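Local coordinates for ICChI, a glycosylated chitinase (Ipomoea carnea, PDB 6IDN), which hydrolyses chitin as a glycosylated plant chitinase, probably of glycoside hydrolase family 18, and also has lysozyme activity, at residues E13-Y25 / L60-I72. Sequence-based numbering, arbitrary orientation.
Sequences EGSLRETCDTDDY and LSSEISYCKSKGI
Cys20 and Cys67 form a disulfide that ties together two nearly parallel outer helices of the TIM barrel, 16-21 and 60-69. The axes of these helices come within 9.1 Å, at 11° to each other. One turn before the disulfide, Leu16 fits as a knob into a hole made by Leu60, Glu63, Ile64 and Cys67. Leu16 CD2 comes within 3.7 Å of Ile64 CG1, because the side chain leaves with CG opposite the backbone N (chi1 -180°).

On the outer side, the Arg17 guanidinium lies over one face of the Tyr66 ring in a cation-pi contact. Arg17 NH1 sits over the ring centre, and Arg17 CZ is 4.2 Å from the Tyr66 centroid. The guanidinium plane is tilted 33° from the ring plane. Asp21 OD1 lies at the ring edge, in its plane, and accepts a very short hydrogen bond from Tyr66 OH (2.4 Å). The carboxylate is turned steeply against the ring. A leucine in place of Tyr66 would probably cost the Arg17 guanidinium its aromatic platform and leave Asp21 OD1 without its hydroxyl donor.

Glu63 reaches back to the start of helix 16-21. Glu63 OE1 accepts from Arg17 N (3.0 Å) on the anti side, out of the carboxylate plane. A water links the same OE1 to Leu16 N. Ser15 and Glu18 close this helix end with a capping box: Ser15 OG accepts from Glu18 N, and Glu18 OE1 from Ser15 N.

On the barrel side of the disulfide, Ile72 CD1 packs on Cys20 CB, and Ile28 of strand 27-36 touches both residues from the barrel wall. Helix 60-69 ends in a Schellman motif with Gly71 at C-prime. Within this turn, Lys70 bends at chi3 and chi4 to form a salt bridge with Asp23. Lys70 NZ lies 2.9 Å from Asp23 OD1 and uses the syn lone pair of that oxygen.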
loop_
_atom_site.group_PDB
_atom_site.type_symbol
_atom_site.label_atom_id
_atom_site.label_comp_id
_atom_site.label_asym_id
_atom_site.label_seq_id
_atom_site.Cartn_x
_atom_site.Cartn_y
_atom_site.Cartn_z
ATOM N N GLU A 13 -10.424 -14.106 2.883
ATOM C CA GLU A 13 -10.536 -12.886 3.674
ATOM C C GLU A 13 -11.811 -12.106 3.394
ATOM O O GLU A 13 -12.006 -11.039 3.983
ATOM C CB GLU A 13 -9.322 -11.985 3.440
ATOM C CG GLU A 13 -9.312 -11.284 2.089
ATOM C CD GLU A 13 -7.915 -10.909 1.670
ATOM O OE1 GLU A 13 -7.112 -10.560 2.562
ATOM O OE2 GLU A 13 -7.610 -10.963 0.456
ATOM N N GLY A 14 -12.693 -12.620 2.546
ATOM C CA GLY A 14 -13.889 -11.898 2.173
ATOM C C GLY A 14 -13.721 -11.169 0.848
ATOM O O GLY A 14 -12.610 -10.925 0.370
ATOM N N SER A 15 -14.857 -10.829 0.241
ATOM C CA SER A 15 -14.829 -10.097 -1.016
ATOM C C SER A 15 -14.383 -8.656 -0.782
ATOM O O SER A 15 -14.342 -8.156 0.349
ATOM C CB SER A 15 -16.205 -10.128 -1.690
ATOM O OG SER A 15 -17.151 -9.356 -0.966
ATOM N N LEU A 16 -14.011 -7.989 -1.871
ATOM C CA LEU A 16 -13.666 -6.579 -1.758
ATOM C C LEU A 16 -14.868 -5.772 -1.284
ATOM O O LEU A 16 -14.730 -4.863 -0.459
ATOM C CB LEU A 16 -13.150 -6.068 -3.103
ATOM C CG LEU A 16 -12.735 -4.606 -3.176
ATOM C CD1 LEU A 16 -11.530 -4.290 -2.288
ATOM C CD2 LEU A 16 -12.452 -4.241 -4.636
ATOM N N ARG A 17 -16.065 -6.108 -1.777
ATOM C CA ARG A 17 -17.273 -5.425 -1.322
ATOM C C ARG A 17 -17.474 -5.598 0.180
ATOM O O ARG A 17 -17.780 -4.636 0.889
ATOM C CB ARG A 17 -18.501 -5.942 -2.081
ATOM C CG ARG A 17 -19.821 -5.376 -1.542
ATOM C CD ARG A 17 -21.061 -5.948 -2.236
ATOM N NE ARG A 17 -21.113 -5.565 -3.644
ATOM C CZ ARG A 17 -21.747 -4.492 -4.104
ATOM N NH1 ARG A 17 -22.397 -3.693 -3.270
ATOM N NH2 ARG A 17 -21.730 -4.219 -5.402
ATOM N N GLU A 18 -17.319 -6.827 0.678
ATOM C CA GLU A 18 -17.468 -7.062 2.110
ATOM C C GLU A 18 -16.407 -6.311 2.901
ATOM O O GLU A 18 -16.677 -5.791 3.992
ATOM C CB GLU A 18 -17.390 -8.559 2.402
ATOM C CG GLU A 18 -18.627 -9.326 1.956
ATOM C CD GLU A 18 -18.410 -10.823 1.928
ATOM O OE1 GLU A 18 -17.250 -11.275 1.992
ATOM O OE2 GLU A 18 -19.413 -11.560 1.854
ATOM N N THR A 19 -15.192 -6.261 2.370
ATOM C CA THR A 19 -14.134 -5.501 3.017
ATOM C C THR A 19 -14.516 -4.030 3.135
ATOM O O THR A 19 -14.389 -3.422 4.206
ATOM C CB THR A 19 -12.846 -5.691 2.223
ATOM O OG1 THR A 19 -12.497 -7.082 2.263
ATOM C CG2 THR A 19 -11.700 -4.850 2.801
ATOM N N CYS A 20 -15.020 -3.446 2.049
ATOM C CA CYS A 20 -15.449 -2.057 2.121
ATOM C C CYS A 20 -16.636 -1.892 3.057
ATOM O O CYS A 20 -16.734 -0.888 3.770
ATOM C CB CYS A 20 -15.770 -1.539 0.721
ATOM S SG CYS A 20 -14.269 -1.366 -0.233
ATOM N N ASP A 21 -17.548 -2.870 3.075
ATOM C CA ASP A 21 -18.740 -2.780 3.909
ATOM C C ASP A 21 -18.456 -2.920 5.408
ATOM O O ASP A 21 -19.378 -2.749 6.211
ATOM C CB ASP A 21 -19.753 -3.832 3.456
ATOM C CG ASP A 21 -20.652 -3.337 2.319
ATOM O OD1 ASP A 21 -20.896 -2.116 2.229
ATOM O OD2 ASP A 21 -21.119 -4.172 1.513
ATOM N N THR A 22 -17.224 -3.214 5.824
ATOM C CA THR A 22 -16.912 -3.101 7.245
ATOM C C THR A 22 -16.999 -1.661 7.721
ATOM O O THR A 22 -17.188 -1.428 8.923
ATOM C CB THR A 22 -15.511 -3.642 7.559
ATOM O OG1 THR A 22 -14.512 -2.753 7.035
ATOM C CG2 THR A 22 -15.332 -5.029 6.983
ATOM N N ASP A 23 -16.862 -0.700 6.804
ATOM C CA ASP A 23 -16.824 0.725 7.111
ATOM C C ASP A 23 -15.660 1.076 8.038
ATOM O O ASP A 23 -15.637 2.152 8.639
ATOM C CB ASP A 23 -18.167 1.194 7.688
ATOM C CG ASP A 23 -19.284 1.109 6.666
ATOM O OD1 ASP A 23 -19.033 1.473 5.500
ATOM O OD2 ASP A 23 -20.401 0.672 7.014
ATOM N N ASP A 24 -14.679 0.176 8.145
ATOM C CA ASP A 24 -13.479 0.421 8.937
ATOM C C ASP A 24 -12.345 1.027 8.129
ATOM O O ASP A 24 -11.413 1.584 8.724
ATOM C CB ASP A 24 -12.976 -0.885 9.570
ATOM C CG ASP A 24 -13.778 -1.293 10.790
ATOM O OD1 ASP A 24 -14.568 -0.466 11.292
ATOM O OD2 ASP A 24 -13.627 -2.446 11.252
ATOM N N TYR A 25 -12.387 0.927 6.801
ATOM C CA TYR A 25 -11.240 1.274 5.967
ATOM C C TYR A 25 -11.548 2.459 5.068
ATOM O O TYR A 25 -12.640 2.563 4.490
ATOM C CB TYR A 25 -10.802 0.088 5.111
ATOM C CG TYR A 25 -10.765 -1.213 5.868
ATOM C CD1 TYR A 25 -9.969 -1.358 6.997
ATOM C CD2 TYR A 25 -11.552 -2.301 5.475
ATOM C CE1 TYR A 25 -9.929 -2.547 7.695
ATOM C CE2 TYR A 25 -11.509 -3.495 6.170
ATOM C CZ TYR A 25 -10.705 -3.616 7.279
ATOM O OH TYR A 25 -10.659 -4.798 7.978
ATOM N N LEU A 60 -14.544 -7.433 -10.661
ATOM C CA LEU A 60 -14.148 -6.580 -9.545
ATOM C C LEU A 60 -14.473 -5.117 -9.803
ATOM O O LEU A 60 -14.610 -4.345 -8.848
ATOM C CB LEU A 60 -12.655 -6.748 -9.261
ATOM C CG LEU A 60 -12.306 -7.954 -8.385
ATOM C CD1 LEU A 60 -10.794 -8.106 -8.277
ATOM C CD2 LEU A 60 -12.936 -7.825 -6.996
ATOM N N SER A 61 -14.597 -4.732 -11.074
ATOM C CA SER A 61 -14.970 -3.368 -11.439
ATOM C C SER A 61 -16.167 -2.878 -10.631
ATOM O O SER A 61 -16.155 -1.770 -10.084
ATOM C CB SER A 61 -15.273 -3.319 -12.939
ATOM O OG SER A 61 -15.100 -2.022 -13.468
ATOM N N SER A 62 -17.221 -3.693 -10.549
ATOM C CA SER A 62 -18.424 -3.260 -9.851
ATOM C C SER A 62 -18.168 -3.074 -8.360
ATOM O O SER A 62 -18.745 -2.176 -7.736
ATOM C CB SER A 62 -19.556 -4.266 -10.075
ATOM O OG SER A 62 -20.006 -4.238 -11.424
ATOM N N GLU A 63 -17.307 -3.910 -7.774
ATOM C CA GLU A 63 -17.014 -3.787 -6.351
ATOM C C GLU A 63 -16.079 -2.612 -6.083
ATOM O O GLU A 63 -16.235 -1.908 -5.076
ATOM C CB GLU A 63 -16.427 -5.101 -5.825
ATOM C CG GLU A 63 -17.332 -6.302 -6.128
ATOM C CD GLU A 63 -16.973 -7.578 -5.380
ATOM O OE1 GLU A 63 -16.235 -7.511 -4.379
ATOM O OE2 GLU A 63 -17.458 -8.656 -5.795
ATOM N N ILE A 64 -15.118 -2.376 -6.978
ATOM C CA ILE A 64 -14.282 -1.179 -6.884
ATOM C C ILE A 64 -15.156 0.066 -6.972
ATOM O O ILE A 64 -15.045 0.991 -6.159
ATOM C CB ILE A 64 -13.203 -1.192 -7.985
ATOM C CG1 ILE A 64 -12.235 -2.369 -7.793
ATOM C CG2 ILE A 64 -12.420 0.129 -8.014
ATOM C CD1 ILE A 64 -11.416 -2.697 -9.044
ATOM N N SER A 65 -16.053 0.103 -7.960
ATOM C CA SER A 65 -16.945 1.248 -8.085
ATOM C C SER A 65 -17.763 1.445 -6.816
ATOM O O SER A 65 -17.973 2.580 -6.371
ATOM C CB SER A 65 -17.865 1.062 -9.290
ATOM O OG SER A 65 -18.538 2.269 -9.589
ATOM N N TYR A 66 -18.239 0.351 -6.228
ATOM C CA TYR A 66 -19.034 0.453 -5.008
ATOM C C TYR A 66 -18.191 0.985 -3.854
ATOM O O TYR A 66 -18.629 1.873 -3.113
ATOM C CB TYR A 66 -19.632 -0.907 -4.664
ATOM C CG TYR A 66 -20.292 -0.942 -3.308
ATOM C CD1 TYR A 66 -21.572 -0.422 -3.120
ATOM C CD2 TYR A 66 -19.636 -1.488 -2.212
ATOM C CE1 TYR A 66 -22.174 -0.451 -1.870
ATOM C CE2 TYR A 66 -20.233 -1.526 -0.962
ATOM C CZ TYR A 66 -21.502 -1.006 -0.799
ATOM O OH TYR A 66 -22.093 -1.032 0.448
ATOM N N CYS A 67 -16.974 0.461 -3.693
ATOM C CA CYS A 67 -16.074 0.984 -2.667
ATOM C C CYS A 67 -15.851 2.477 -2.851
ATOM O O CYS A 67 -15.919 3.251 -1.893
ATOM C CB CYS A 67 -14.738 0.247 -2.711
ATOM S SG CYS A 67 -14.803 -1.451 -2.195
ATOM N N LYS A 68 -15.583 2.900 -4.088
ATOM C CA LYS A 68 -15.338 4.317 -4.332
ATOM C C LYS A 68 -16.579 5.162 -4.060
ATOM O O LYS A 68 -16.458 6.299 -3.587
ATOM C CB LYS A 68 -14.824 4.511 -5.762
ATOM C CG LYS A 68 -13.451 3.863 -5.993
ATOM C CD LYS A 68 -13.116 3.763 -7.475
ATOM C CE LYS A 68 -13.091 5.144 -8.126
ATOM N NZ LYS A 68 -12.724 5.065 -9.568
ATOM N N SER A 69 -17.774 4.621 -4.319
ATOM C CA SER A 69 -18.999 5.355 -4.019
ATOM C C SER A 69 -19.133 5.654 -2.533
ATOM O O SER A 69 -19.846 6.590 -2.161
ATOM C CB SER A 69 -20.224 4.579 -4.514
ATOM O OG SER A 69 -20.625 3.586 -3.586
ATOM N N LYS A 70 -18.446 4.904 -1.674
ATOM C CA LYS A 70 -18.460 5.166 -0.242
ATOM C C LYS A 70 -17.318 6.071 0.205
ATOM O O LYS A 70 -17.097 6.216 1.412
ATOM C CB LYS A 70 -18.411 3.847 0.534
ATOM C CG LYS A 70 -19.591 2.935 0.237
ATOM C CD LYS A 70 -19.310 1.495 0.642
ATOM C CE LYS A 70 -19.157 1.329 2.149
ATOM N NZ LYS A 70 -20.331 1.815 2.927
ATOM N N GLY A 71 -16.593 6.677 -0.733
ATOM C CA GLY A 71 -15.460 7.515 -0.400
ATOM C C GLY A 71 -14.184 6.772 -0.091
ATOM O O GLY A 71 -13.247 7.379 0.435
ATOM N N ILE A 72 -14.117 5.487 -0.391
ATOM C CA ILE A 72 -12.923 4.689 -0.139
ATOM C C ILE A 72 -12.031 4.746 -1.372
ATOM O O ILE A 72 -12.501 4.558 -2.499
ATOM C CB ILE A 72 -13.308 3.240 0.208
ATOM C CG1 ILE A 72 -14.174 3.219 1.476
ATOM C CG2 ILE A 72 -12.063 2.374 0.341
ATOM C CD1 ILE A 72 -14.893 1.908 1.722
HETATM O O HOH W 1 -14.120 -9.410 -4.432
HETATM O O HOH W 2 -20.338 -8.215 -4.146
#